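Local structure of galectin-1 (Bufo arenarum, 1A78) at residues N57-N62 and E76-Q81. The protein binds beta-galactosides and probably a range of complex carbohydrates, forms a homodimer, and may regulate cell apoptosis and differentiation. Residues are numbered along the deposited sequence; the frame is centred on the assembly and turned at random.
Sequences NKIVCN and EVFPFQ. With YIO (1-thio-beta-D-galactopyranose), chain C.
N57 lies across one face of the F78 ring, its CA 3.6 Å from the ring centroid and almost on the ring normal, a CH-pi contact. CA covers the centre, and the side-chain amide, tilted 28° from the ring plane, lies over the CD2-CE2 side. A chi1 of -166°, with CG of F78 anti to the backbone N, sends the ring out against N57. Its opposite face receives F80 CD2; a flat aromatic ring can take a neighbour on each face. I59 CD1 enters at the edge of the F80 ring, 3.8 Å from F80 CE2, and also lies close to the carbonyl of V77; a branched apolar residue suits this buried spot. V77 O has no hydrogen-bonding partner in the model. On the more exposed side, K58 bends at chi2 and chi3, bringing NZ to within 2.7 Å of E76 OE1 in a salt bridge that uses the syn lone pair of the carboxylate oxygen. Long, flexible chains let the charges meet although the CA-CB bonds of K58 and E76 both lead away from the opposite segment. At the far end of 57-62, the N62 amide suits its place because ND2 can donate both to G70 O and, nearly straight (170°), to O6 of the thiogalactose, 2.8 Å away; E72 and R49 also bind this sugar. Further out, N57 and K58 both face R49 in a G1 beta bulge, and F50 meets the F78 ring edge-to-face. Strand 58-65 runs between strands 41-49 and 68-75 in the sugar-binding sheet of the galectin beta-sandwich, while 76-81 leaves 68-75 toward strand 85-92 of the other sheet.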
loop_
_atom_site.group_PDB
_atom_site.type_symbol
_atom_site.label_atom_id
_atom_site.label_comp_id
_atom_site.label_asym_id
_atom_site.label_seq_id
_atom_site.Cartn_x
_atom_site.Cartn_y
_atom_site.Cartn_z
ATOM N N ASN A 57 -24.325 -13.510 1.383
ATOM C CA ASN A 57 -23.172 -14.349 1.043
ATOM C C ASN A 57 -22.930 -14.490 -0.454
ATOM O O ASN A 57 -22.748 -15.594 -0.960
ATOM C CB ASN A 57 -23.290 -15.741 1.636
ATOM C CG ASN A 57 -22.886 -15.792 3.063
ATOM O OD1 ASN A 57 -23.249 -14.928 3.856
ATOM N ND2 ASN A 57 -22.156 -16.823 3.425
ATOM N N LYS A 58 -22.835 -13.374 -1.156
ATOM C CA LYS A 58 -22.623 -13.414 -2.599
ATOM C C LYS A 58 -21.473 -12.464 -2.936
ATOM O O LYS A 58 -21.138 -11.593 -2.146
ATOM C CB LYS A 58 -23.898 -12.924 -3.294
ATOM C CG LYS A 58 -24.071 -13.376 -4.724
ATOM C CD LYS A 58 -24.675 -14.752 -4.749
ATOM C CE LYS A 58 -26.102 -14.711 -4.199
ATOM N NZ LYS A 58 -26.666 -16.076 -3.885
ATOM N N ILE A 59 -20.889 -12.624 -4.115
ATOM C CA ILE A 59 -19.798 -11.781 -4.587
ATOM C C ILE A 59 -20.315 -11.042 -5.806
ATOM O O ILE A 59 -20.780 -11.663 -6.755
ATOM C CB ILE A 59 -18.559 -12.632 -5.009
ATOM C CG1 ILE A 59 -17.819 -13.121 -3.771
ATOM C CG2 ILE A 59 -17.621 -11.849 -5.946
ATOM C CD1 ILE A 59 -16.623 -13.971 -4.106
ATOM N N VAL A 60 -20.278 -9.721 -5.776
ATOM C CA VAL A 60 -20.719 -8.942 -6.930
ATOM C C VAL A 60 -19.497 -8.232 -7.525
ATOM O O VAL A 60 -18.703 -7.689 -6.782
ATOM C CB VAL A 60 -21.789 -7.901 -6.512
ATOM C CG1 VAL A 60 -22.249 -7.110 -7.710
ATOM C CG2 VAL A 60 -22.971 -8.610 -5.875
ATOM N N CYS A 61 -19.294 -8.306 -8.832
ATOM C CA CYS A 61 -18.158 -7.641 -9.454
ATOM C C CYS A 61 -18.700 -6.708 -10.498
ATOM O O CYS A 61 -19.694 -7.024 -11.155
ATOM C CB CYS A 61 -17.200 -8.639 -10.130
ATOM S SG CYS A 61 -16.246 -9.646 -8.996
ATOM N N ASN A 62 -18.067 -5.550 -10.658
ATOM C CA ASN A 62 -18.536 -4.607 -11.680
ATOM C C ASN A 62 -17.412 -3.663 -12.057
ATOM O O ASN A 62 -16.331 -3.711 -11.456
ATOM C CB ASN A 62 -19.730 -3.801 -11.161
ATOM C CG ASN A 62 -20.630 -3.318 -12.265
ATOM O OD1 ASN A 62 -20.288 -3.383 -13.441
ATOM N ND2 ASN A 62 -21.796 -2.820 -11.894
ATOM N N GLU A 76 -21.360 -17.132 -6.919
ATOM C CA GLU A 76 -21.859 -17.845 -5.741
ATOM C C GLU A 76 -20.817 -18.380 -4.743
ATOM O O GLU A 76 -21.164 -18.700 -3.611
ATOM C CB GLU A 76 -22.788 -18.978 -6.194
ATOM C CG GLU A 76 -23.873 -18.558 -7.224
ATOM C CD GLU A 76 -24.853 -17.522 -6.677
ATOM O OE1 GLU A 76 -25.219 -17.642 -5.485
ATOM O OE2 GLU A 76 -25.251 -16.598 -7.438
ATOM N N VAL A 77 -19.565 -18.532 -5.159
ATOM C CA VAL A 77 -18.534 -19.004 -4.233
ATOM C C VAL A 77 -18.257 -17.878 -3.243
ATOM O O VAL A 77 -17.992 -16.751 -3.637
ATOM C CB VAL A 77 -17.232 -19.409 -4.977
ATOM C CG1 VAL A 77 -16.098 -19.655 -3.984
ATOM C CG2 VAL A 77 -17.470 -20.686 -5.762
ATOM N N PHE A 78 -18.308 -18.198 -1.959
ATOM C CA PHE A 78 -18.105 -17.210 -0.900
ATOM C C PHE A 78 -17.240 -17.796 0.211
ATOM O O PHE A 78 -17.741 -18.274 1.231
ATOM C CB PHE A 78 -19.474 -16.799 -0.340
ATOM C CG PHE A 78 -19.455 -15.571 0.505
ATOM C CD1 PHE A 78 -19.609 -14.316 -0.070
ATOM C CD2 PHE A 78 -19.376 -15.664 1.872
ATOM C CE1 PHE A 78 -19.690 -13.191 0.718
ATOM C CE2 PHE A 78 -19.459 -14.537 2.660
ATOM C CZ PHE A 78 -19.618 -13.303 2.082
ATOM N N PRO A 79 -15.917 -17.740 0.040
ATOM C CA PRO A 79 -15.017 -18.285 1.057
ATOM C C PRO A 79 -14.640 -17.301 2.163
ATOM O O PRO A 79 -13.482 -17.278 2.586
ATOM C CB PRO A 79 -13.808 -18.680 0.229
ATOM C CG PRO A 79 -13.740 -17.568 -0.773
ATOM C CD PRO A 79 -15.183 -17.362 -1.180
ATOM N N PHE A 80 -15.604 -16.536 2.677
ATOM C CA PHE A 80 -15.297 -15.554 3.718
ATOM C C PHE A 80 -16.119 -15.683 5.000
ATOM O O PHE A 80 -17.303 -16.013 4.957
ATOM C CB PHE A 80 -15.459 -14.129 3.178
ATOM C CG PHE A 80 -14.891 -13.925 1.807
ATOM C CD1 PHE A 80 -13.548 -13.645 1.632
ATOM C CD2 PHE A 80 -15.711 -13.981 0.694
ATOM C CE1 PHE A 80 -13.026 -13.416 0.367
ATOM C CE2 PHE A 80 -15.209 -13.756 -0.570
ATOM C CZ PHE A 80 -13.860 -13.470 -0.739
ATOM N N GLN A 81 -15.485 -15.390 6.132
ATOM C CA GLN A 81 -16.125 -15.436 7.446
ATOM C C GLN A 81 -15.966 -14.079 8.104
ATOM O O GLN A 81 -14.922 -13.429 7.965
ATOM C CB GLN A 81 -15.447 -16.454 8.361
ATOM C CG GLN A 81 -15.641 -17.884 7.967
ATOM C CD GLN A 81 -14.816 -18.817 8.812
ATOM O OE1 GLN A 81 -13.786 -19.320 8.362
ATOM N NE2 GLN A 81 -15.259 -19.058 10.048
HETATM C C1 YIO C . -24.381 -1.011 -6.021
HETATM C C2 YIO C . -23.530 -0.714 -4.813
HETATM C C3 YIO C . -22.135 -0.308 -5.246
HETATM C C4 YIO C . -21.538 -1.449 -6.023
HETATM C C5 YIO C . -22.444 -1.781 -7.209
HETATM C C6 YIO C . -21.977 -2.995 -7.969
HETATM O O2 YIO C . -24.117 0.331 -4.069
HETATM O O3 YIO C . -21.342 -0.060 -4.101
HETATM O O4 YIO C . -21.394 -2.570 -5.167
HETATM O O5 YIO C . -23.792 -2.059 -6.786
HETATM O O6 YIO C . -22.580 -3.015 -9.253
HETATM S S1 YIO C . -25.891 -1.754 -5.346
#